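Intimin adherence protein (Escherichia coli O157:H7, PDB 3NCX) probably anchors the bacterium to host cells as an outer-membrane adhesin, its C-terminal lectin-like region binding the translocated receptor Tir. Local coordinates at residues 126-131 with 163-168; 17-22 with 27-32; 99-104 with 110-115. The protein carries 1 engineered substitution. One frame throughout, in Å; residues are numbered along the deposited sequence.

From the N terminus, interaction 2 comes first, closing the short excursion of strand 24-26 by bringing residues 27-32 back beside 17-22. Interaction 3 follows, where the chain leaves strand 97-103, runs through helix 106-112 and turns back on itself. Interaction 1 spans the longest loop, joining helix 121-131 to the end of strand 161-166 across 31 residues. The three lie in series along the chain, and none nests in or crosses another. Interactions 1 and 2 touch, with centres about 14 Å apart: W131 NE1 probably donates to I31 O at 2.9 Å, tying residues 27-32 to helix 121-131. Interaction 3 touches neither; its centre is about 16 Å from that of interaction 1, in the same lectin-like domain.

Interaction 1: 126-131 with 163-168; sequences DIYDSW and STYNLI
Y128 and L167 mark the closest approach of the two backbones, their CA atoms 6.5 Å apart where helix 121-131 passes the end of strand 161-166. The contact belongs to the C-type lectin-like domain, and the chain leaving the strand is shaped by an Asx turn: I168 N donates to N166 OD1 at 2.8 Å with an N-H...O angle of 160°. That oxygen also accepts from I146 N, while N166 ND2 is bonded to S145 OG, so the amide is fixed at both ends.

Most of the area buried from the helix belongs to Y128. Its CG stands anti to the backbone N (chi1 180°), which carries the ring off the helix and alongside the turn. There the ring meets backbone oxygens: L167 O lies at its edge, near the ring plane, 3.8 Å from Y128 CD1, and I168 O approaches Y128 CE1 obliquely at 3.7 Å. Y165 reaches the root of the same side chain from the strand, the two tyrosines crossing at about a right angle with Y165 OH 3.7 Å from Y128 CB. Y165 also packs on Q121, L124 and S125 of the helix.

No direct hydrogen bond joins the segments. A water makes the polar link instead, lying 3.0 Å from Y128 OH and donating to I168 O at 2.8 Å.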
ATOM      1  N   ASP A 126      -0.737   6.721 -10.141  1.00 19.43           N
ATOM      2  CA  ASP A 126       0.086   7.367  -9.126  1.00 17.28           C
ATOM      3  C   ASP A 126       0.494   6.373  -8.050  1.00 20.24           C
ATOM      4  O   ASP A 126       1.573   6.480  -7.467  1.00 21.52           O
ATOM      5  CB  ASP A 126      -0.655   8.546  -8.494  1.00 16.64           C
ATOM      6  CG  ASP A 126      -0.475   9.832  -9.273  1.00 16.42           C
ATOM      7  OD1 ASP A 126      -0.041   9.763 -10.441  1.00 17.17           O
ATOM      8  OD2 ASP A 126      -0.769  10.910  -8.719  1.00 19.31           O
ATOM      9  N   ILE A 127      -0.375   5.404  -7.790  1.00 15.17           N
ATOM     10  CA  ILE A 127      -0.081   4.379  -6.801  1.00 20.26           C
ATOM     11  C   ILE A 127       0.991   3.419  -7.303  1.00 18.82           C
ATOM     12  O   ILE A 127       1.826   2.944  -6.531  1.00 12.75           O
ATOM     13  CB  ILE A 127      -1.350   3.620  -6.387  1.00 17.64           C
ATOM     14  CG1 ILE A 127      -2.157   4.479  -5.413  1.00 23.62           C
ATOM     15  CG2 ILE A 127      -0.998   2.287  -5.749  1.00 16.81           C
ATOM     16  CD1 ILE A 127      -3.343   3.779  -4.816  1.00 31.58           C
ATOM     17  N   TYR A 128       0.978   3.147  -8.604  1.00 18.78           N
ATOM     18  CA  TYR A 128       2.007   2.311  -9.203  1.00 17.38           C
ATOM     19  C   TYR A 128       3.365   2.999  -9.105  1.00 16.76           C
ATOM     20  O   TYR A 128       4.378   2.356  -8.832  1.00 23.86           O
ATOM     21  CB  TYR A 128       1.678   1.991 -10.661  1.00 19.63           C
ATOM     22  CG  TYR A 128       2.728   1.132 -11.327  1.00 19.44           C
ATOM     23  CD1 TYR A 128       2.579  -0.245 -11.405  1.00 15.82           C
ATOM     24  CD2 TYR A 128       3.880   1.700 -11.859  1.00 15.92           C
ATOM     25  CE1 TYR A 128       3.542  -1.031 -12.005  1.00 19.05           C
ATOM     26  CE2 TYR A 128       4.846   0.922 -12.458  1.00 12.47           C
ATOM     27  CZ  TYR A 128       4.674  -0.441 -12.530  1.00 17.23           C
ATOM     28  OH  TYR A 128       5.639  -1.218 -13.129  1.00 17.73           O
ATOM     29  N   ASP A 129       3.380   4.308  -9.332  1.00 15.11           N
ATOM     30  CA  ASP A 129       4.615   5.079  -9.249  1.00 20.54           C
ATOM     31  C   ASP A 129       5.169   5.066  -7.830  1.00 21.04           C
ATOM     32  O   ASP A 129       6.383   5.094  -7.628  1.00 26.47           O
ATOM     33  CB  ASP A 129       4.392   6.526  -9.703  1.00 18.65           C
ATOM     34  CG  ASP A 129       4.157   6.643 -11.198  1.00 20.21           C
ATOM     35  OD1 ASP A 129       4.549   5.717 -11.942  1.00 25.77           O
ATOM     36  OD2 ASP A 129       3.586   7.668 -11.630  1.00 17.70           O
ATOM     37  N   SER A 130       4.271   5.023  -6.852  1.00 21.05           N
ATOM     38  CA  SER A 130       4.661   5.101  -5.449  1.00 18.81           C
ATOM     39  C   SER A 130       4.987   3.736  -4.849  1.00 15.11           C
ATOM     40  O   SER A 130       5.757   3.641  -3.896  1.00 14.41           O
ATOM     41  CB  SER A 130       3.564   5.782  -4.626  1.00 18.83           C
ATOM     42  OG  SER A 130       3.275   7.075  -5.128  1.00 16.84           O
ATOM     43  N   TRP A 131       4.404   2.680  -5.410  1.00 15.19           N
ATOM     44  CA  TRP A 131       4.556   1.348  -4.836  1.00 16.90           C
ATOM     45  C   TRP A 131       5.082   0.310  -5.822  1.00 16.40           C
ATOM     46  O   TRP A 131       5.837  -0.583  -5.444  1.00 16.39           O
ATOM     47  CB  TRP A 131       3.233   0.874  -4.226  1.00 13.78           C
ATOM     48  CG  TRP A 131       2.779   1.717  -3.071  1.00 14.71           C
ATOM     49  CD1 TRP A 131       1.919   2.776  -3.116  1.00 16.49           C
ATOM     50  CD2 TRP A 131       3.170   1.577  -1.700  1.00 15.40           C
ATOM     51  NE1 TRP A 131       1.745   3.301  -1.858  1.00 16.27           N
ATOM     52  CE2 TRP A 131       2.503   2.583  -0.971  1.00 18.06           C
ATOM     53  CE3 TRP A 131       4.016   0.696  -1.017  1.00 14.09           C
ATOM     54  CZ2 TRP A 131       2.659   2.735   0.407  1.00 12.60           C
ATOM     55  CZ3 TRP A 131       4.168   0.848   0.350  1.00 16.01           C
ATOM     56  CH2 TRP A 131       3.493   1.859   1.046  1.00 17.73           C
ATOM     57  N   SER A 163     -13.308   3.264 -19.134  1.00 22.58           N
ATOM     58  CA  SER A 163     -11.904   2.899 -19.259  1.00 21.30           C
ATOM     59  C   SER A 163     -11.396   2.180 -18.010  1.00 19.56           C
ATOM     60  O   SER A 163     -12.012   2.252 -16.946  1.00 16.53           O
ATOM     61  CB  SER A 163     -11.060   4.139 -19.545  1.00 15.62           C
ATOM     62  OG  SER A 163     -11.333   5.159 -18.602  1.00 24.91           O
ATOM     63  N   THR A 164     -10.272   1.483 -18.148  1.00 17.76           N
ATOM     64  CA  THR A 164      -9.692   0.730 -17.042  1.00 14.32           C
ATOM     65  C   THR A 164      -8.181   0.910 -16.963  1.00 13.05           C
ATOM     66  O   THR A 164      -7.543   1.340 -17.922  1.00 14.23           O
ATOM     67  CB  THR A 164      -9.992  -0.779 -17.160  1.00 17.09           C
ATOM     68  OG1 THR A 164      -9.440  -1.285 -18.382  1.00 12.66           O
ATOM     69  CG2 THR A 164     -11.491  -1.035 -17.135  1.00 21.02           C
ATOM     70  N   TYR A 165      -7.616   0.575 -15.809  1.00 13.03           N
ATOM     71  CA  TYR A 165      -6.175   0.634 -15.604  1.00 16.18           C
ATOM     72  C   TYR A 165      -5.717  -0.564 -14.777  1.00 18.86           C
ATOM     73  O   TYR A 165      -6.343  -0.914 -13.777  1.00 19.60           O
ATOM     74  CB  TYR A 165      -5.780   1.939 -14.910  1.00 12.65           C
ATOM     75  CG  TYR A 165      -4.298   2.054 -14.627  1.00 17.26           C
ATOM     76  CD1 TYR A 165      -3.406   2.400 -15.632  1.00 19.82           C
ATOM     77  CD2 TYR A 165      -3.792   1.821 -13.353  1.00 16.95           C
ATOM     78  CE1 TYR A 165      -2.050   2.507 -15.381  1.00 18.48           C
ATOM     79  CE2 TYR A 165      -2.438   1.927 -13.092  1.00 17.01           C
ATOM     80  CZ  TYR A 165      -1.572   2.270 -14.111  1.00 21.20           C
ATOM     81  OH  TYR A 165      -0.221   2.378 -13.862  1.00 17.82           O
ATOM     82  N   ASN A 166      -4.625  -1.193 -15.199  1.00 17.38           N
ATOM     83  CA  ASN A 166      -4.121  -2.382 -14.522  1.00 16.26           C
ATOM     84  C   ASN A 166      -3.030  -2.047 -13.504  1.00 16.56           C
ATOM     85  O   ASN A 166      -2.001  -1.467 -13.852  1.00 19.45           O
ATOM     86  CB  ASN A 166      -3.608  -3.390 -15.549  1.00 17.53           C
ATOM     87  CG  ASN A 166      -3.394  -4.769 -14.960  1.00 16.03           C
ATOM     88  OD1 ASN A 166      -2.879  -4.916 -13.850  1.00 15.47           O
ATOM     89  ND2 ASN A 166      -3.794  -5.793 -15.703  1.00 15.00           N
ATOM     90  N   LEU A 167      -3.260  -2.423 -12.249  1.00 14.92           N
ATOM     91  CA  LEU A 167      -2.356  -2.075 -11.156  1.00 12.34           C
ATOM     92  C   LEU A 167      -1.051  -2.870 -11.165  1.00 13.78           C
ATOM     93  O   LEU A 167      -0.172  -2.641 -10.333  1.00 10.83           O
ATOM     94  CB  LEU A 167      -3.063  -2.239  -9.810  1.00 11.16           C
ATOM     95  CG  LEU A 167      -4.220  -1.271  -9.559  1.00 11.87           C
ATOM     96  CD1 LEU A 167      -4.968  -1.636  -8.287  1.00 12.21           C
ATOM     97  CD2 LEU A 167      -3.706   0.159  -9.491  1.00 16.55           C
ATOM     98  N   ILE A 168      -0.928  -3.801 -12.104  1.00 13.88           N
ATOM     99  CA  ILE A 168       0.303  -4.569 -12.256  1.00 14.44           C
ATOM    100  C   ILE A 168       0.998  -4.248 -13.571  1.00 14.79           C
ATOM    101  O   ILE A 168       2.218  -4.088 -13.615  1.00 19.46           O
ATOM    102  CB  ILE A 168       0.043  -6.084 -12.206  1.00 15.67           C
ATOM    103  CG1 ILE A 168      -0.406  -6.509 -10.808  1.00 16.03           C
ATOM    104  CG2 ILE A 168       1.293  -6.849 -12.608  1.00 13.15           C
ATOM    105  CD1 ILE A 168      -0.710  -7.987 -10.700  1.00 13.74           C
TER
HETATM  106  O   HOH W   1       4.090  -2.782 -15.151  1.00 15.54           O

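Interaction 2: 17-22 with 27-32; sequences VDIIGN and ELPNIW
V17 and I19 form the more closely packed side of this contact, against the chain that returns after strand 24-26. The backbones are nearest at V17 and E27, with CA atoms 5.4 Å apart; beyond them they diverge, and no hydrogen bond joins the segments. V17 CB lies 4.4 Å from L28 N, so this valine meets backbone. Further along, I19 turns CG1 to the proline ring, I19 CG1 to P29 CD measuring 4.3 Å. The I19 torsion explains this reach: CG1 is anti to the carbonyl carbon (chi1 -69°).

E27 gives the loose side. Its CB points away from the strand and its side chain is exposed, with OE2 weakly bonded to N15 ND2. On the far side of the loop, W32 NE1 makes a weak, bent bond to P29 O (3.1 Å, N-H...O angle 123°), with that oxygen at the indole edge.

Backbone bonding of V17 to G26 shows that the contact continues an antiparallel hairpin past its paired strands. V17 packs on F38 and L40 of strand 37-43, L28 lies against Y89 and I91 of strand 86-91 in the Ig-like part, and both L28 and P29 touch W131 of helix 121-131 in the lectin-like part.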
ATOM      1  N   VAL A  17      12.564   4.955   4.078  1.00 29.82           N
ATOM      2  CA  VAL A  17      11.879   3.667   4.052  1.00 31.62           C
ATOM      3  C   VAL A  17      12.174   2.883   2.775  1.00 33.25           C
ATOM      4  O   VAL A  17      12.335   3.461   1.701  1.00 29.88           O
ATOM      5  CB  VAL A  17      10.353   3.845   4.216  1.00 31.04           C
ATOM      6  CG1 VAL A  17       9.597   2.782   3.445  1.00 28.37           C
ATOM      7  CG2 VAL A  17       9.971   3.826   5.688  1.00 29.28           C
ATOM      8  N   ASP A  18      12.248   1.561   2.903  1.00 27.14           N
ATOM      9  CA  ASP A  18      12.499   0.693   1.760  1.00 29.44           C
ATOM     10  C   ASP A  18      11.204   0.093   1.219  1.00 29.58           C
ATOM     11  O   ASP A  18      10.679  -0.869   1.779  1.00 19.44           O
ATOM     12  CB  ASP A  18      13.469  -0.426   2.142  1.00 28.78           C
ATOM     13  CG  ASP A  18      13.710  -1.399   1.006  1.00 40.50           C
ATOM     14  OD1 ASP A  18      13.902  -2.603   1.282  1.00 50.98           O
ATOM     15  OD2 ASP A  18      13.709  -0.962  -0.165  1.00 50.11           O
ATOM     16  N   ILE A  19      10.694   0.664   0.132  1.00 31.13           N
ATOM     17  CA  ILE A  19       9.482   0.152  -0.499  1.00 22.76           C
ATOM     18  C   ILE A  19       9.785  -1.121  -1.281  1.00 24.01           C
ATOM     19  O   ILE A  19      10.595  -1.117  -2.208  1.00 27.94           O
ATOM     20  CB  ILE A  19       8.821   1.187  -1.432  1.00 20.56           C
ATOM     21  CG1 ILE A  19       8.232   2.347  -0.626  1.00 19.45           C
ATOM     22  CG2 ILE A  19       7.724   0.532  -2.257  1.00 15.93           C
ATOM     23  CD1 ILE A  19       9.259   3.310  -0.080  1.00 28.06           C
ATOM     24  N   ILE A  20       9.122  -2.207  -0.898  1.00 20.54           N
ATOM     25  CA  ILE A  20       9.370  -3.520  -1.478  1.00 21.37           C
ATOM     26  C   ILE A  20       9.063  -3.586  -2.973  1.00 17.84           C
ATOM     27  O   ILE A  20       9.734  -4.297  -3.720  1.00 16.15           O
ATOM     28  CB  ILE A  20       8.541  -4.600  -0.757  1.00 22.05           C
ATOM     29  CG1 ILE A  20       8.863  -4.604   0.737  1.00 23.53           C
ATOM     30  CG2 ILE A  20       8.797  -5.969  -1.366  1.00 20.41           C
ATOM     31  CD1 ILE A  20      10.324  -4.854   1.039  1.00 30.65           C
ATOM     32  N   GLY A  21       8.052  -2.839  -3.401  1.00 22.97           N
ATOM     33  CA  GLY A  21       7.550  -2.931  -4.762  1.00 19.79           C
ATOM     34  C   GLY A  21       8.449  -2.381  -5.856  1.00 18.26           C
ATOM     35  O   GLY A  21       8.473  -2.910  -6.967  1.00 17.53           O
ATOM     36  N   ASN A  22       9.184  -1.318  -5.554  1.00 19.53           N
ATOM     37  CA  ASN A  22      10.018  -0.671  -6.561  1.00 23.18           C
ATOM     38  C   ASN A  22      11.452  -0.428  -6.103  1.00 24.98           C
ATOM     39  O   ASN A  22      12.211   0.282  -6.764  1.00 23.71           O
ATOM     40  CB  ASN A  22       9.383   0.645  -7.025  1.00 22.24           C
ATOM     41  CG  ASN A  22       8.985   1.543  -5.869  1.00 18.69           C
ATOM     42  OD1 ASN A  22       8.018   2.298  -5.960  1.00 18.82           O
ATOM     43  ND2 ASN A  22       9.724   1.459  -4.768  1.00 16.09           N
ATOM     44  N   GLU A  27      10.940   8.398   1.913  1.00 27.33           N
ATOM     45  CA  GLU A  27       9.858   8.492   2.884  1.00 28.07           C
ATOM     46  C   GLU A  27       8.620   7.734   2.412  1.00 27.39           C
ATOM     47  O   GLU A  27       8.405   7.562   1.213  1.00 28.78           O
ATOM     48  CB  GLU A  27       9.511   9.957   3.150  1.00 28.33           C
ATOM     49  CG  GLU A  27      10.680  10.780   3.663  1.00 32.86           C
ATOM     50  CD  GLU A  27      10.366  12.260   3.721  1.00 40.72           C
ATOM     51  OE1 GLU A  27       9.238  12.642   3.338  1.00 40.93           O
ATOM     52  OE2 GLU A  27      11.245  13.041   4.144  1.00 38.27           O
ATOM     53  N   LEU A  28       7.816   7.279   3.368  1.00 30.03           N
ATOM     54  CA  LEU A  28       6.584   6.562   3.061  1.00 28.47           C
ATOM     55  C   LEU A  28       5.693   7.400   2.149  1.00 26.21           C
ATOM     56  O   LEU A  28       5.499   8.592   2.390  1.00 27.59           O
ATOM     57  CB  LEU A  28       5.832   6.215   4.348  1.00 24.43           C
ATOM     58  CG  LEU A  28       4.545   5.402   4.195  1.00 21.88           C
ATOM     59  CD1 LEU A  28       4.862   3.983   3.753  1.00 17.61           C
ATOM     60  CD2 LEU A  28       3.761   5.392   5.499  1.00 29.85           C
ATOM     61  N   PRO A  29       5.157   6.780   1.088  1.00 19.05           N
ATOM     62  CA  PRO A  29       4.281   7.483   0.148  1.00 21.13           C
ATOM     63  C   PRO A  29       3.050   8.053   0.844  1.00 23.54           C
ATOM     64  O   PRO A  29       2.503   7.419   1.747  1.00 19.41           O
ATOM     65  CB  PRO A  29       3.866   6.382  -0.831  1.00 21.85           C
ATOM     66  CG  PRO A  29       4.960   5.376  -0.754  1.00 19.11           C
ATOM     67  CD  PRO A  29       5.408   5.389   0.675  1.00 23.71           C
ATOM     68  N   ASN A  30       2.628   9.242   0.428  1.00 22.81           N
ATOM     69  CA  ASN A  30       1.419   9.855   0.962  1.00 17.80           C
ATOM     70  C   ASN A  30       0.181   9.051   0.587  1.00 20.01           C
ATOM     71  O   ASN A  30      -0.716   8.858   1.404  1.00 21.39           O
ATOM     72  CB  ASN A  30       1.283  11.292   0.460  1.00 24.87           C
ATOM     73  CG  ASN A  30      -0.069  11.896   0.784  1.00 44.61           C
ATOM     74  OD1 ASN A  30      -0.737  11.481   1.731  1.00 38.18           O
ATOM     75  ND2 ASN A  30      -0.481  12.882  -0.006  1.00 45.91           N
ATOM     76  N   ILE A  31       0.135   8.587  -0.656  1.00 22.39           N
ATOM     77  CA  ILE A  31      -0.968   7.748  -1.111  1.00 21.52           C
ATOM     78  C   ILE A  31      -0.636   6.275  -0.893  1.00 19.62           C
ATOM     79  O   ILE A  31       0.498   5.844  -1.103  1.00 15.70           O
ATOM     80  CB  ILE A  31      -1.316   8.008  -2.590  1.00 17.11           C
ATOM     81  CG1 ILE A  31      -0.082   7.822  -3.475  1.00 18.86           C
ATOM     82  CG2 ILE A  31      -1.880   9.408  -2.759  1.00 17.16           C
ATOM     83  CD1 ILE A  31      -0.347   8.050  -4.950  1.00 17.59           C
ATOM     84  N   TRP A  32      -1.629   5.505  -0.461  1.00 20.38           N
ATOM     85  CA  TRP A  32      -1.388   4.124  -0.070  1.00 17.41           C
ATOM     86  C   TRP A  32      -2.021   3.091  -0.993  1.00 17.67           C
ATOM     87  O   TRP A  32      -3.092   3.306  -1.559  1.00 22.31           O
ATOM     88  CB  TRP A  32      -1.882   3.880   1.359  1.00 15.95           C
ATOM     89  CG  TRP A  32      -1.091   4.586   2.414  1.00 22.04           C
ATOM     90  CD1 TRP A  32      -0.037   5.435   2.227  1.00 18.51           C
ATOM     91  CD2 TRP A  32      -1.290   4.500   3.829  1.00 22.55           C
ATOM     92  NE1 TRP A  32       0.430   5.884   3.440  1.00 20.75           N
ATOM     93  CE2 TRP A  32      -0.324   5.324   4.439  1.00 23.38           C
ATOM     94  CE3 TRP A  32      -2.193   3.805   4.639  1.00 19.53           C
ATOM     95  CZ2 TRP A  32      -0.237   5.473   5.820  1.00 25.03           C
ATOM     96  CZ3 TRP A  32      -2.107   3.954   6.009  1.00 20.03           C
ATOM     97  CH2 TRP A  32      -1.136   4.781   6.586  1.00 23.67           C
TER

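Interaction 3: 99-104 with 110-115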
ATOM      1  N   LYS A  99      -8.288   0.142  -2.200  1.00 18.38           N
ATOM      2  CA  LYS A  99      -8.686  -1.202  -1.800  1.00 20.35           C
ATOM      3  C   LYS A  99      -9.082  -2.015  -3.023  1.00 18.63           C
ATOM      4  O   LYS A  99      -9.637  -1.483  -3.982  1.00 20.29           O
ATOM      5  CB  LYS A  99      -9.863  -1.159  -0.824  1.00 27.63           C
ATOM      6  CG  LYS A  99      -9.559  -0.538   0.526  1.00 23.34           C
ATOM      7  CD  LYS A  99     -10.751  -0.682   1.462  1.00 27.39           C
ATOM      8  CE  LYS A  99     -10.508   0.023   2.788  1.00 40.13           C
ATOM      9  NZ  LYS A  99     -11.672  -0.107   3.712  1.00 36.47           N
ATOM     10  N   VAL A 100      -8.799  -3.310  -2.983  1.00 18.11           N
ATOM     11  CA  VAL A 100      -9.162  -4.190  -4.082  1.00 18.64           C
ATOM     12  C   VAL A 100     -10.186  -5.220  -3.621  1.00 20.90           C
ATOM     13  O   VAL A 100      -9.856  -6.149  -2.883  1.00 19.60           O
ATOM     14  CB  VAL A 100      -7.932  -4.915  -4.660  1.00 16.20           C
ATOM     15  CG1 VAL A 100      -8.317  -5.702  -5.901  1.00 12.26           C
ATOM     16  CG2 VAL A 100      -6.832  -3.917  -4.981  1.00 15.38           C
ATOM     17  N   ASP A 101     -11.431  -5.040  -4.047  1.00 18.55           N
ATOM     18  CA  ASP A 101     -12.487  -5.996  -3.749  1.00 16.12           C
ATOM     19  C   ASP A 101     -12.594  -7.027  -4.865  1.00 15.28           C
ATOM     20  O   ASP A 101     -11.677  -7.176  -5.671  1.00 16.07           O
ATOM     21  CB  ASP A 101     -13.822  -5.282  -3.535  1.00 21.88           C
ATOM     22  CG  ASP A 101     -13.930  -4.647  -2.158  1.00 30.53           C
ATOM     23  OD1 ASP A 101     -13.335  -3.570  -1.945  1.00 24.74           O
ATOM     24  OD2 ASP A 101     -14.614  -5.227  -1.287  1.00 37.86           O
ATOM     25  N   LYS A 102     -13.711  -7.742  -4.911  1.00 17.70           N
ATOM     26  CA  LYS A 102     -13.894  -8.793  -5.905  1.00 22.08           C
ATOM     27  C   LYS A 102     -14.192  -8.225  -7.292  1.00 20.80           C
ATOM     28  O   LYS A 102     -14.431  -7.027  -7.446  1.00 15.64           O
ATOM     29  CB  LYS A 102     -14.998  -9.760  -5.469  1.00 21.17           C
ATOM     30  CG  LYS A 102     -16.311  -9.091  -5.092  1.00 24.56           C
ATOM     31  CD  LYS A 102     -17.365 -10.130  -4.730  1.00 46.38           C
ATOM     32  CE  LYS A 102     -18.613  -9.487  -4.144  1.00 43.18           C
ATOM     33  NZ  LYS A 102     -19.258  -8.545  -5.097  1.00 49.42           N
ATOM     34  N   GLN A 103     -14.166  -9.095  -8.298  1.00 23.73           N
ATOM     35  CA  GLN A 103     -14.454  -8.694  -9.670  1.00 16.54           C
ATOM     36  C   GLN A 103     -15.952  -8.505  -9.866  1.00 19.13           C
ATOM     37  O   GLN A 103     -16.759  -9.239  -9.292  1.00 18.93           O
ATOM     38  CB  GLN A 103     -13.921  -9.734 -10.657  1.00 13.72           C
ATOM     39  CG  GLN A 103     -12.424  -9.988 -10.549  1.00 15.30           C
ATOM     40  CD  GLN A 103     -11.926 -10.989 -11.576  1.00 14.49           C
ATOM     41  OE1 GLN A 103     -12.712 -11.588 -12.307  1.00 22.99           O
ATOM     42  NE2 GLN A 103     -10.614 -11.172 -11.636  1.00 13.51           N
ATOM     43  N   ALA A 104     -16.318  -7.517 -10.679  1.00 20.14           N
ATOM     44  CA  ALA A 104     -17.720  -7.196 -10.922  1.00 24.16           C
ATOM     45  C   ALA A 104     -17.869  -6.307 -12.152  1.00 19.14           C
ATOM     46  O   ALA A 104     -16.881  -5.807 -12.687  1.00 16.49           O
ATOM     47  CB  ALA A 104     -18.323  -6.513  -9.701  1.00 17.93           C
ATOM     48  N   MET A 110     -19.634  -0.028  -8.654  1.00 26.33           N
ATOM     49  CA  MET A 110     -20.023   1.271  -8.124  1.00 26.26           C
ATOM     50  C   MET A 110     -20.676   1.128  -6.751  1.00 24.66           C
ATOM     51  O   MET A 110     -20.284   1.800  -5.798  1.00 23.84           O
ATOM     52  CB  MET A 110     -20.973   1.978  -9.092  1.00 25.22           C
ATOM     53  CG  MET A 110     -21.126   3.465  -8.835  1.00 31.50           C
ATOM     54  SD  MET A 110     -22.367   4.219  -9.901  1.00 32.61           S
ATOM     55  CE  MET A 110     -23.840   3.375  -9.330  1.00 41.30           C
ATOM     56  N   SER A 111     -21.666   0.246  -6.650  1.00 20.19           N
ATOM     57  CA  SER A 111     -22.362   0.033  -5.384  1.00 24.86           C
ATOM     58  C   SER A 111     -21.443  -0.603  -4.345  1.00 27.01           C
ATOM     59  O   SER A 111     -21.467  -0.229  -3.172  1.00 34.24           O
ATOM     60  CB  SER A 111     -23.612  -0.826  -5.586  1.00 22.44           C
ATOM     61  OG  SER A 111     -23.270  -2.135  -6.005  1.00 31.41           O
ATOM     62  N   ILE A 112     -20.636  -1.565  -4.780  1.00 18.07           N
ATOM     63  CA  ILE A 112     -19.667  -2.201  -3.894  1.00 21.80           C
ATOM     64  C   ILE A 112     -18.761  -1.164  -3.240  1.00 22.60           C
ATOM     65  O   ILE A 112     -18.561  -1.175  -2.026  1.00 24.03           O
ATOM     66  CB  ILE A 112     -18.798  -3.220  -4.649  1.00 19.94           C
ATOM     67  CG1 ILE A 112     -19.635  -4.428  -5.065  1.00 17.80           C
ATOM     68  CG2 ILE A 112     -17.623  -3.655  -3.788  1.00 17.62           C
ATOM     69  CD1 ILE A 112     -18.865  -5.460  -5.851  1.00 21.12           C
ATOM     70  N   CYS A 113     -18.220  -0.265  -4.054  1.00 19.72           N
ATOM     71  CA  CYS A 113     -17.333   0.778  -3.555  1.00 23.00           C
ATOM     72  C   CYS A 113     -18.113   2.011  -3.115  1.00 20.37           C
ATOM     73  O   CYS A 113     -17.545   3.093  -2.972  1.00 21.55           O
ATOM     74  CB  CYS A 113     -16.300   1.159  -4.618  1.00 24.72           C
ATOM     75  SG  CYS A 113     -15.106  -0.145  -5.000  1.00 19.37           S
ATOM     76  N   LYS A 114     -19.413   1.841  -2.901  1.00 19.49           N
ATOM     77  CA  LYS A 114     -20.268   2.944  -2.482  1.00 23.38           C
ATOM     78  C   LYS A 114     -19.940   4.217  -3.258  1.00 24.85           C
ATOM     79  O   LYS A 114     -19.777   5.289  -2.675  1.00 19.58           O
ATOM     80  CB  LYS A 114     -20.139   3.188  -0.977  1.00 25.31           C
ATOM     81  CG  LYS A 114     -20.721   2.074  -0.118  1.00 30.73           C
ATOM     82  CD  LYS A 114     -20.760   2.467   1.352  1.00 42.85           C
ATOM     83  CE  LYS A 114     -21.445   1.398   2.191  1.00 46.20           C
ATOM     84  NZ  LYS A 114     -21.566   1.801   3.620  1.00 36.61           N
ATOM     85  N   ASN A 115     -19.837   4.078  -4.576  1.00 28.37           N
ATOM     86  CA  ASN A 115     -19.548   5.199  -5.463  1.00 26.48           C
ATOM     87  C   ASN A 115     -18.246   5.917  -5.122  1.00 22.53           C
ATOM     88  O   ASN A 115     -18.184   7.145  -5.121  1.00 18.89           O
ATOM     89  CB  ASN A 115     -20.718   6.184  -5.477  1.00 29.47           C
ATOM     90  CG  ASN A 115     -21.979   5.578  -6.062  1.00 34.84           C
ATOM     91  OD1 ASN A 115     -22.319   5.825  -7.218  1.00 55.22           O
ATOM     92  ND2 ASN A 115     -22.676   4.774  -5.267  1.00 31.06           N
TER
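The carboxylate of D101 is the flat group here, and one of its faces is turned to I112: the CG2 methyl stands almost straight over it, with I112 CG2 4.2 Å from D101 CG. No other atom of 110-115 comes within 4.5 Å of that group. I112 CG2 is also 4.1 Å from D101 CB, and the two side chains slide past each other in opposite directions.

The other branch of I112 points to the end of the strand. With CG1 anti to the carbonyl carbon (chi1 -69°), I112 CD1 arrives 4.0 Å from A104 CB. K102 crosses I112 at about a right angle, its chain bent at chi4; its end lies near CD1, though doubtfully placed at this resolution.

This surface contact joins strand 97-103 of the lectin-like domain to the end of helix 106-112, which closes in a Schellman motif. K114, with positive phi (42°), is its C-prime residue; N115 N bonds to M110 O at 2.6 Å, and K114 N to S111 O at 2.9 Å. C113, the first residue to leave helical geometry, forms a disulfide with C187 of strand 184-188. That strand pairs with 97-103, K99 bonding to C187 and D101 to A185.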